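Local atomic coordinates of rieske iron-sulfur protein soxF (Sulfolobus acidocaldarius, PDB entry 1JM1), a protein that carries a [2Fe-2S] cluster of the Rieske type and probably passes electrons in the archaeal respiratory chain. Residues 10-16 with 33-38; 43-49 with 86-92. One frame throughout, in Å; residues are numbered along the deposited sequence.

How the contacts relate
The two contacts follow one another along the chain and meet through adjacent strands of one antiparallel sheet. Strand 32-36 of contact 1 lies beside strand 43-48 of contact 2, where Tyr-33 O is 2.8 Å from Leu-46 N and Phe-35 O 2.8 Å from Cys-44 N, both probable hydrogen bonds. Contact 2 is pairing within this sheet and lies near the middle of the molecule; contact 1, its centre about 10 Å from that of contact 2, joins the sheet to the one containing strand 13-17. The [2Fe-2S] cluster lies nearer contact 2, about 10 Å from the side chain of Asp-92, while contact 1 is remote from the annotated sites.

Contact 1 (10-16 with 33-38); sequences FPRYKVA and YFFAYP
Tyr-37 reaches from the loop after strand 33-36 to Pro-11, and its hydroxyl donates the one direct hydrogen bond between 10-16 and 33-38, to Pro-11 O (2.7 Å from OH). The donor lies in the carbonyl plane with a C=O...O angle of 154°, and the carbonyl oxygen sits at the ring edge. The phenol extends this far because CG is trans to the backbone nitrogen (chi1 179°).

Apolar contacts surround that bond. Phe-10 CD2 packs 3.9 Å from Tyr-37 CE2, Tyr-13 CB meets the edge of the same ring at CD1 (3.6 Å), and Pro-11 CG lies 3.8 Å from CB of Pro-38, which follows a cis peptide. Farther along, Val-15 spreads both methyls over one face of Phe-35; CG2 makes a CH-pi contact 3.9 Å from the ring centroid. Tyr-13 instead offers its ring edge to Phe-35 CD1, and Ala-16 CB touches Tyr-33 CE2 (3.7 Å).

Two waters bridge polar groups of the two segments: one joins Tyr-13 OH to Ala-36 N, the other Val-15 O to Tyr-33 OH.

The axes of strands 13-16 and 33-36 approach to 8.2 Å and run nearly antiparallel, at 159°, and Val-15 with Ala-16 forms a classic beta bulge against Ile-162 of the neighbouring strand. No backbone hydrogen bond crosses between 10-16 and 33-38, so side-chain packing, much of it aromatic, one phenol bond and bridging waters join these two edge strands.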
ATOM      1  N   PHE A  10      -2.841   2.988 -16.287  1.00 13.40           N
ATOM      2  CA  PHE A  10      -2.355   3.761 -15.175  1.00 12.66           C
ATOM      3  C   PHE A  10      -1.130   4.554 -15.557  1.00 13.53           C
ATOM      4  O   PHE A  10      -0.393   4.155 -16.477  1.00 15.08           O
ATOM      5  CB  PHE A  10      -1.989   2.890 -14.007  1.00 12.18           C
ATOM      6  CG  PHE A  10      -3.131   2.483 -13.096  1.00 11.19           C
ATOM      7  CD1 PHE A  10      -4.011   1.485 -13.402  1.00 12.57           C
ATOM      8  CD2 PHE A  10      -3.288   3.130 -11.876  1.00 11.42           C
ATOM      9  CE1 PHE A  10      -4.994   1.107 -12.557  1.00 12.60           C
ATOM     10  CE2 PHE A  10      -4.295   2.712 -10.999  1.00 11.48           C
ATOM     11  CZ  PHE A  10      -5.144   1.703 -11.338  1.00 11.72           C
ATOM     12  N   PRO A  11      -0.827   5.632 -14.842  1.00 13.48           N
ATOM     13  CA  PRO A  11       0.457   6.351 -15.007  1.00 14.26           C
ATOM     14  C   PRO A  11       1.576   5.587 -14.367  1.00 13.96           C
ATOM     15  O   PRO A  11       1.395   4.761 -13.461  1.00 14.19           O
ATOM     16  CB  PRO A  11       0.198   7.655 -14.286  1.00 15.57           C
ATOM     17  CG  PRO A  11      -0.845   7.355 -13.250  1.00 15.00           C
ATOM     18  CD  PRO A  11      -1.663   6.246 -13.785  1.00 14.40           C
ATOM     19  N   ARG A  12       2.781   5.851 -14.834  1.00 15.46           N
ATOM     20  CA  ARG A  12       4.025   5.426 -14.215  1.00 15.01           C
ATOM     21  C   ARG A  12       4.532   6.629 -13.422  1.00 15.73           C
ATOM     22  O   ARG A  12       4.909   7.638 -13.982  1.00 20.21           O
ATOM     23  CB  ARG A  12       4.987   4.983 -15.307  1.00 17.44           C
ATOM     24  CG  ARG A  12       6.383   4.560 -14.822  1.00 18.29           C
ATOM     25  CD  ARG A  12       7.181   4.042 -16.019  1.00 18.86           C
ATOM     26  NE  ARG A  12       8.540   3.658 -15.637  1.00 20.55           N
ATOM     27  CZ  ARG A  12       8.844   2.459 -15.194  1.00 21.02           C
ATOM     28  NH1 ARG A  12       7.963   1.468 -15.030  1.00 21.19           N
ATOM     29  NH2 ARG A  12      10.130   2.230 -14.876  1.00 24.56           N
ATOM     30  N   TYR A  13       4.538   6.532 -12.092  1.00 14.05           N
ATOM     31  CA  TYR A  13       4.861   7.603 -11.171  1.00 14.47           C
ATOM     32  C   TYR A  13       6.047   7.234 -10.325  1.00 13.61           C
ATOM     33  O   TYR A  13       6.033   6.205  -9.662  1.00 13.17           O
ATOM     34  CB  TYR A  13       3.639   7.892 -10.237  1.00 16.76           C
ATOM     35  CG  TYR A  13       3.929   8.754  -9.044  1.00 16.12           C
ATOM     36  CD1 TYR A  13       4.221  10.104  -9.317  1.00 18.81           C
ATOM     37  CD2 TYR A  13       3.976   8.313  -7.710  1.00 16.74           C
ATOM     38  CE1 TYR A  13       4.509  10.945  -8.248  1.00 21.52           C
ATOM     39  CE2 TYR A  13       4.302   9.154  -6.660  1.00 16.67           C
ATOM     40  CZ  TYR A  13       4.543  10.459  -6.943  1.00 18.24           C
ATOM     41  OH  TYR A  13       4.907  11.304  -5.863  1.00 21.60           O
ATOM     42  N   LYS A  14       7.083   8.075 -10.264  1.00 14.00           N
ATOM     43  CA  LYS A  14       8.213   7.819  -9.412  1.00 13.25           C
ATOM     44  C   LYS A  14       7.887   8.109  -7.963  1.00 13.55           C
ATOM     45  O   LYS A  14       7.577   9.257  -7.592  1.00 17.44           O
ATOM     46  CB  LYS A  14       9.383   8.738  -9.852  0.46 16.09           C
ATOM     47  CG  LYS A  14      10.665   8.353  -9.101  0.46 15.99           C
ATOM     48  CD  LYS A  14      11.808   9.350  -9.405  0.46 17.64           C
ATOM     49  CE  LYS A  14      12.102   9.514 -10.888  0.46 20.26           C
ATOM     50  NZ  LYS A  14      13.342  10.308 -11.088  0.46 34.20           N
ATOM     51  N   VAL A  15       7.953   7.123  -7.129  1.00 12.18           N
ATOM     52  CA  VAL A  15       7.674   7.258  -5.696  1.00 12.87           C
ATOM     53  C   VAL A  15       8.889   7.803  -4.967  1.00 12.92           C
ATOM     54  O   VAL A  15       8.820   8.762  -4.208  1.00 14.06           O
ATOM     55  CB  VAL A  15       7.220   5.922  -5.078  1.00 13.01           C
ATOM     56  CG1 VAL A  15       7.009   6.104  -3.562  1.00 14.37           C
ATOM     57  CG2 VAL A  15       5.959   5.431  -5.705  1.00 14.35           C
ATOM     58  N   ALA A  16      10.036   7.129  -5.151  1.00 12.66           N
ATOM     59  CA  ALA A  16      11.257   7.422  -4.421  1.00 13.00           C
ATOM     60  C   ALA A  16      12.381   6.607  -5.045  1.00 12.76           C
ATOM     61  O   ALA A  16      12.127   5.605  -5.700  1.00 13.96           O
ATOM     62  CB  ALA A  16      11.161   7.024  -2.948  1.00 15.39           C
ATOM     63  N   TYR A  33       6.725   4.638   3.905  1.00 12.09           N
ATOM     64  CA  TYR A  33       7.028   5.820   3.128  1.00 11.69           C
ATOM     65  C   TYR A  33       5.777   6.220   2.381  1.00 11.22           C
ATOM     66  O   TYR A  33       5.328   5.508   1.461  1.00 11.91           O
ATOM     67  CB  TYR A  33       8.185   5.555   2.187  1.00 12.83           C
ATOM     68  CG  TYR A  33       8.804   6.692   1.495  1.00 13.75           C
ATOM     69  CD1 TYR A  33       9.943   7.316   1.998  1.00 18.43           C
ATOM     70  CD2 TYR A  33       8.235   7.237   0.322  1.00 15.03           C
ATOM     71  CE1 TYR A  33      10.526   8.396   1.365  1.00 22.11           C
ATOM     72  CE2 TYR A  33       8.859   8.310  -0.311  1.00 17.35           C
ATOM     73  CZ  TYR A  33       9.984   8.863   0.248  1.00 20.28           C
ATOM     74  OH  TYR A  33      10.663   9.906  -0.413  1.00 29.20           O
ATOM     75  N   PHE A  34       5.172   7.352   2.735  1.00 11.88           N
ATOM     76  CA  PHE A  34       3.891   7.759   2.184  1.00 11.30           C
ATOM     77  C   PHE A  34       4.052   8.476   0.867  1.00 11.53           C
ATOM     78  O   PHE A  34       5.058   9.171   0.647  1.00 12.91           O
ATOM     79  CB  PHE A  34       3.119   8.653   3.163  1.00 12.61           C
ATOM     80  CG  PHE A  34       2.628   7.873   4.378  1.00 12.47           C
ATOM     81  CD1 PHE A  34       3.414   7.825   5.514  1.00 15.48           C
ATOM     82  CD2 PHE A  34       1.420   7.219   4.336  1.00 12.78           C
ATOM     83  CE1 PHE A  34       2.939   7.109   6.609  1.00 19.50           C
ATOM     84  CE2 PHE A  34       0.950   6.497   5.437  1.00 14.54           C
ATOM     85  CZ  PHE A  34       1.706   6.449   6.574  1.00 17.93           C
ATOM     86  N   PHE A  35       3.033   8.339   0.026  1.00 11.22           N
ATOM     87  CA  PHE A  35       2.961   9.013  -1.266  1.00 11.64           C
ATOM     88  C   PHE A  35       1.483   9.054  -1.675  1.00 11.28           C
ATOM     89  O   PHE A  35       0.629   8.526  -0.934  1.00 12.79           O
ATOM     90  CB  PHE A  35       3.844   8.308  -2.328  1.00 12.04           C
ATOM     91  CG  PHE A  35       3.455   6.917  -2.681  1.00 11.21           C
ATOM     92  CD1 PHE A  35       2.767   6.622  -3.849  1.00 11.24           C
ATOM     93  CD2 PHE A  35       3.789   5.841  -1.862  1.00 11.27           C
ATOM     94  CE1 PHE A  35       2.475   5.331  -4.221  1.00 10.86           C
ATOM     95  CE2 PHE A  35       3.485   4.536  -2.226  1.00 11.12           C
ATOM     96  CZ  PHE A  35       2.833   4.271  -3.397  1.00 10.90           C
ATOM     97  N   ALA A  36       1.175   9.667  -2.783  1.00 11.94           N
ATOM     98  CA  ALA A  36      -0.179   9.663  -3.346  1.00 11.94           C
ATOM     99  C   ALA A  36      -0.119   9.086  -4.738  1.00 11.15           C
ATOM    100  O   ALA A  36       0.835   9.356  -5.489  1.00 12.60           O
ATOM    101  CB  ALA A  36      -0.770  11.059  -3.422  1.00 14.22           C
ATOM    102  N   TYR A  37      -1.123   8.283  -5.101  1.00 10.59           N
ATOM    103  CA  TYR A  37      -1.114   7.634  -6.405  1.00 10.44           C
ATOM    104  C   TYR A  37      -2.454   6.951  -6.655  1.00 10.24           C
ATOM    105  O   TYR A  37      -2.983   6.330  -5.733  1.00 10.51           O
ATOM    106  CB  TYR A  37      -0.052   6.501  -6.428  1.00 10.83           C
ATOM    107  CG  TYR A  37       0.017   5.759  -7.746  1.00 10.55           C
ATOM    108  CD1 TYR A  37       0.698   6.280  -8.839  1.00 10.78           C
ATOM    109  CD2 TYR A  37      -0.648   4.531  -7.894  1.00 10.37           C
ATOM    110  CE1 TYR A  37       0.724   5.608 -10.047  1.00 10.74           C
ATOM    111  CE2 TYR A  37      -0.621   3.876  -9.113  1.00 10.62           C
ATOM    112  CZ  TYR A  37       0.075   4.434 -10.191  1.00 10.53           C
ATOM    113  OH  TYR A  37       0.057   3.732 -11.370  1.00 11.83           O
ATOM    114  N   PRO A  38      -2.947   6.949  -7.904  1.00 10.83           N
ATOM    115  CA  PRO A  38      -2.452   7.696  -9.061  1.00 11.30           C
ATOM    116  C   PRO A  38      -2.762   9.157  -9.082  1.00 12.34           C
ATOM    117  O   PRO A  38      -2.217   9.857  -9.939  1.00 14.09           O
ATOM    118  CB  PRO A  38      -3.088   6.941 -10.251  1.00 12.47           C
ATOM    119  CG  PRO A  38      -4.413   6.445  -9.661  1.00 11.90           C
ATOM    120  CD  PRO A  38      -4.062   6.032  -8.277  1.00 11.37           C
TER
HETATM  121  O   HOH W   1       3.047  11.592  -3.873  1.00 21.68           O
HETATM  122  O   HOH W   2      10.179  10.766  -2.827  1.00 28.57           O

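Contact 2 (43-49 with 86-92); sequences PCFLVDL and TIFAFSD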
ATOM      1  N   PRO A  43      -4.007   8.680  -0.824  1.00 10.79           N
ATOM      2  CA  PRO A  43      -2.805   8.338  -0.088  1.00 10.76           C
ATOM      3  C   PRO A  43      -2.495   6.852  -0.133  1.00 10.22           C
ATOM      4  O   PRO A  43      -3.406   6.029  -0.081  1.00 10.03           O
ATOM      5  CB  PRO A  43      -3.135   8.818   1.354  1.00 11.63           C
ATOM      6  CG  PRO A  43      -4.603   8.585   1.434  1.00 12.83           C
ATOM      7  CD  PRO A  43      -5.151   8.983   0.063  1.00 12.34           C
ATOM      8  N   CYS A  44      -1.204   6.552  -0.188  1.00 10.02           N
ATOM      9  CA  CYS A  44      -0.638   5.224  -0.247  1.00  9.81           C
ATOM     10  C   CYS A  44       0.585   5.161   0.614  1.00 10.09           C
ATOM     11  O   CYS A  44       1.131   6.200   1.013  1.00 10.62           O
ATOM     12  CB  CYS A  44      -0.234   4.894  -1.707  1.00  9.88           C
ATOM     13  SG  CYS A  44      -1.591   4.906  -2.901  1.00 10.54           S
ATOM     14  N   PHE A  45       1.118   3.964   0.865  1.00 10.35           N
ATOM     15  CA  PHE A  45       2.432   3.854   1.494  1.00 10.72           C
ATOM     16  C   PHE A  45       3.206   2.718   0.897  1.00 10.29           C
ATOM     17  O   PHE A  45       2.660   1.646   0.621  1.00 10.60           O
ATOM     18  CB  PHE A  45       2.316   3.732   3.024  1.00 11.53           C
ATOM     19  CG  PHE A  45       1.613   2.503   3.523  1.00 10.89           C
ATOM     20  CD1 PHE A  45       2.304   1.377   3.878  1.00 11.26           C
ATOM     21  CD2 PHE A  45       0.229   2.464   3.603  1.00 11.58           C
ATOM     22  CE1 PHE A  45       1.654   0.241   4.274  1.00 11.72           C
ATOM     23  CE2 PHE A  45      -0.431   1.305   3.991  1.00 11.88           C
ATOM     24  CZ  PHE A  45       0.272   0.201   4.344  1.00 11.83           C
ATOM     25  N   LEU A  46       4.512   2.930   0.784  1.00 11.11           N
ATOM     26  CA  LEU A  46       5.491   1.875   0.617  1.00 10.99           C
ATOM     27  C   LEU A  46       5.817   1.314   1.963  1.00 10.67           C
ATOM     28  O   LEU A  46       5.850   2.036   2.954  1.00 12.12           O
ATOM     29  CB  LEU A  46       6.865   2.379   0.027  1.00 14.16           C
ATOM     30  CG  LEU A  46       6.987   3.119  -1.208  1.00 13.91           C
ATOM     31  CD1 LEU A  46       8.469   3.453  -1.538  1.00 16.18           C
ATOM     32  CD2 LEU A  46       6.477   2.309  -2.401  1.00 14.77           C
ATOM     33  N   VAL A  47       6.125   0.019   1.995  1.00 11.05           N
ATOM     34  CA  VAL A  47       6.620  -0.618   3.221  1.00 12.14           C
ATOM     35  C   VAL A  47       7.666  -1.632   2.839  1.00 11.98           C
ATOM     36  O   VAL A  47       7.467  -2.429   1.904  1.00 12.43           O
ATOM     37  CB  VAL A  47       5.491  -1.232   4.038  1.00 13.01           C
ATOM     38  CG1 VAL A  47       4.659  -2.276   3.284  1.00 13.62           C
ATOM     39  CG2 VAL A  47       6.025  -1.803   5.373  1.00 15.19           C
ATOM     40  N   ASP A  48       8.794  -1.605   3.551  1.00 12.52           N
ATOM     41  CA  ASP A  48       9.802  -2.655   3.439  1.00 12.88           C
ATOM     42  C   ASP A  48       9.426  -3.697   4.446  1.00 12.96           C
ATOM     43  O   ASP A  48       9.603  -3.529   5.671  1.00 14.04           O
ATOM     44  CB  ASP A  48      11.201  -2.136   3.623  1.00 13.68           C
ATOM     45  CG  ASP A  48      12.233  -3.247   3.438  1.00 16.73           C
ATOM     46  OD1 ASP A  48      11.999  -4.392   3.762  1.00 15.69           O
ATOM     47  OD2 ASP A  48      13.395  -2.891   3.077  1.00 26.03           O
ATOM     48  N   LEU A  49       8.826  -4.827   3.971  1.00 13.17           N
ATOM     49  CA  LEU A  49       8.313  -5.818   4.885  1.00 12.92           C
ATOM     50  C   LEU A  49       9.408  -6.543   5.626  1.00 14.51           C
ATOM     51  O   LEU A  49       9.121  -7.064   6.746  1.00 15.28           O
ATOM     52  CB  LEU A  49       7.364  -6.786   4.223  1.00 13.97           C
ATOM     53  CG  LEU A  49       5.986  -6.223   3.815  1.00 13.48           C
ATOM     54  CD1 LEU A  49       5.138  -7.274   3.136  1.00 14.93           C
ATOM     55  CD2 LEU A  49       5.194  -5.697   5.017  1.00 15.06           C
ATOM     56  N   THR A  86      11.984  -6.714  -1.205  1.00 11.10           N
ATOM     57  CA  THR A  86      11.126  -6.697  -0.017  1.00 11.56           C
ATOM     58  C   THR A  86      10.232  -5.473   0.084  1.00 10.96           C
ATOM     59  O   THR A  86       9.590  -5.306   1.122  1.00 11.81           O
ATOM     60  CB  THR A  86      12.000  -6.831   1.239  1.00 14.03           C
ATOM     61  OG1 THR A  86      12.969  -5.782   1.211  1.00 16.11           O
ATOM     62  CG2 THR A  86      12.675  -8.208   1.300  1.00 14.51           C
ATOM     63  N   ILE A  87      10.179  -4.619  -0.935  1.00 10.61           N
ATOM     64  CA  ILE A  87       9.371  -3.401  -0.875  1.00 10.80           C
ATOM     65  C   ILE A  87       8.045  -3.599  -1.585  1.00 10.13           C
ATOM     66  O   ILE A  87       8.011  -4.013  -2.767  1.00 10.32           O
ATOM     67  CB  ILE A  87      10.136  -2.206  -1.446  1.00 11.23           C
ATOM     68  CG1 ILE A  87      11.371  -1.928  -0.579  1.00 13.77           C
ATOM     69  CG2 ILE A  87       9.215  -0.997  -1.522  1.00 12.07           C
ATOM     70  CD1 ILE A  87      12.333  -0.997  -1.153  1.00 14.90           C
ATOM     71  N   PHE A  88       6.975  -3.287  -0.878  1.00  9.85           N
ATOM     72  CA  PHE A  88       5.592  -3.412  -1.313  1.00  9.71           C
ATOM     73  C   PHE A  88       4.897  -2.072  -1.083  1.00  9.69           C
ATOM     74  O   PHE A  88       5.450  -1.173  -0.428  1.00 10.56           O
ATOM     75  CB  PHE A  88       4.875  -4.529  -0.516  1.00 10.41           C
ATOM     76  CG  PHE A  88       5.521  -5.873  -0.720  1.00 10.13           C
ATOM     77  CD1 PHE A  88       6.599  -6.272   0.045  1.00 10.98           C
ATOM     78  CD2 PHE A  88       5.051  -6.718  -1.700  1.00 10.97           C
ATOM     79  CE1 PHE A  88       7.189  -7.508  -0.140  1.00 11.46           C
ATOM     80  CE2 PHE A  88       5.624  -7.959  -1.917  1.00 11.74           C
ATOM     81  CZ  PHE A  88       6.679  -8.340  -1.105  1.00 12.27           C
ATOM     82  N   ALA A  89       3.672  -1.947  -1.556  1.00  9.65           N
ATOM     83  CA  ALA A  89       2.898  -0.740  -1.333  1.00  9.40           C
ATOM     84  C   ALA A  89       1.415  -1.048  -1.308  1.00  9.02           C
ATOM     85  O   ALA A  89       0.929  -1.954  -1.981  1.00  9.41           O
ATOM     86  CB  ALA A  89       3.198   0.289  -2.420  1.00 10.68           C
ATOM     87  N   PHE A  90       0.686  -0.224  -0.542  1.00  9.18           N
ATOM     88  CA  PHE A  90      -0.748  -0.394  -0.330  1.00  9.14           C
ATOM     89  C   PHE A  90      -1.416   0.963  -0.367  1.00  9.11           C
ATOM     90  O   PHE A  90      -0.847   2.003  -0.028  1.00  9.46           O
ATOM     91  CB  PHE A  90      -1.016  -1.053   1.023  1.00  9.74           C
ATOM     92  CG  PHE A  90      -0.462  -2.455   1.160  1.00 10.10           C
ATOM     93  CD1 PHE A  90       0.840  -2.664   1.556  1.00 10.67           C
ATOM     94  CD2 PHE A  90      -1.275  -3.553   0.853  1.00 11.22           C
ATOM     95  CE1 PHE A  90       1.356  -3.938   1.617  1.00 11.97           C
ATOM     96  CE2 PHE A  90      -0.765  -4.836   0.954  1.00 12.43           C
ATOM     97  CZ  PHE A  90       0.524  -5.021   1.326  1.00 12.90           C
ATOM     98  N   SER A  91      -2.747   0.926  -0.651  1.00  9.35           N
ATOM     99  CA  SER A  91      -3.595   2.070  -0.341  1.00  9.25           C
ATOM    100  C   SER A  91      -3.581   2.340   1.169  1.00  9.25           C
ATOM    101  O   SER A  91      -3.545   1.434   1.987  1.00  9.90           O
ATOM    102  CB  SER A  91      -5.018   1.760  -0.774  1.00  9.75           C
ATOM    103  OG  SER A  91      -5.911   2.822  -0.450  1.00  9.83           O
ATOM    104  N   ASP A  92      -3.654   3.644   1.506  1.00  9.71           N
ATOM    105  CA  ASP A  92      -3.777   4.078   2.889  1.00  9.62           C
ATOM    106  C   ASP A  92      -5.212   4.400   3.279  1.00  9.83           C
ATOM    107  O   ASP A  92      -5.399   5.027   4.333  1.00 11.19           O
ATOM    108  CB  ASP A  92      -2.863   5.253   3.165  1.00 10.62           C
ATOM    109  CG  ASP A  92      -2.685   5.577   4.610  1.00 10.78           C
ATOM    110  OD1 ASP A  92      -2.574   4.567   5.403  1.00 11.37           O
ATOM    111  OD2 ASP A  92      -2.588   6.753   5.001  1.00 12.61           O
TER
HETATM  112  O   HOH W   3      -5.431   5.157  -1.752  1.00 11.76           O
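Phe-45 and Phe-90 form a hydrogen-bonded antiparallel pair, linked in both directions by backbone bonds (Phe-45 N to Phe-90 O 2.9 Å). Val-47 and Phe-88 repeat the pattern, with Val-47 N 2.8 Å from Phe-88 O. Their side chains share one sheet face: the Phe-45 and Phe-90 rings lie near parallel, planes at 28°, but slid so far that they barely overlap, while Val-47 CG1 meets the edge of the Phe-90 ring. Chi1 of 64° wedges CG of Phe-45 between its own N and C, letting CZ reach Phe-90 CB (3.8 Å). Beyond the strand, Leu-49 CD1 packs 3.6 Å from Phe-88 CD1.

Against this close-packed phenylalanine and valine face, the ends are more polar. Thr-86 OG1 donates to Asp-48 OD1 (3.1 Å) from above the carboxylate plane, and that oxygen also N-caps helix 49-53 through Ala-51 N. The other end is looser, although the contact as a whole is buried: Pro-43 O accepts Asp-92 N (2.9 Å), and a water fills in between Pro-43 O and Ser-91 OG, whereas the buried Ser-91 O has no polar partner in the model.

Asp-92 OD2 is held by Gln-100. On the Leu-46, Ala-89 and Ile-87 face the pair packs against strand 151-155 and helix 18-28, and strand 32-36 flanks strand 43-48.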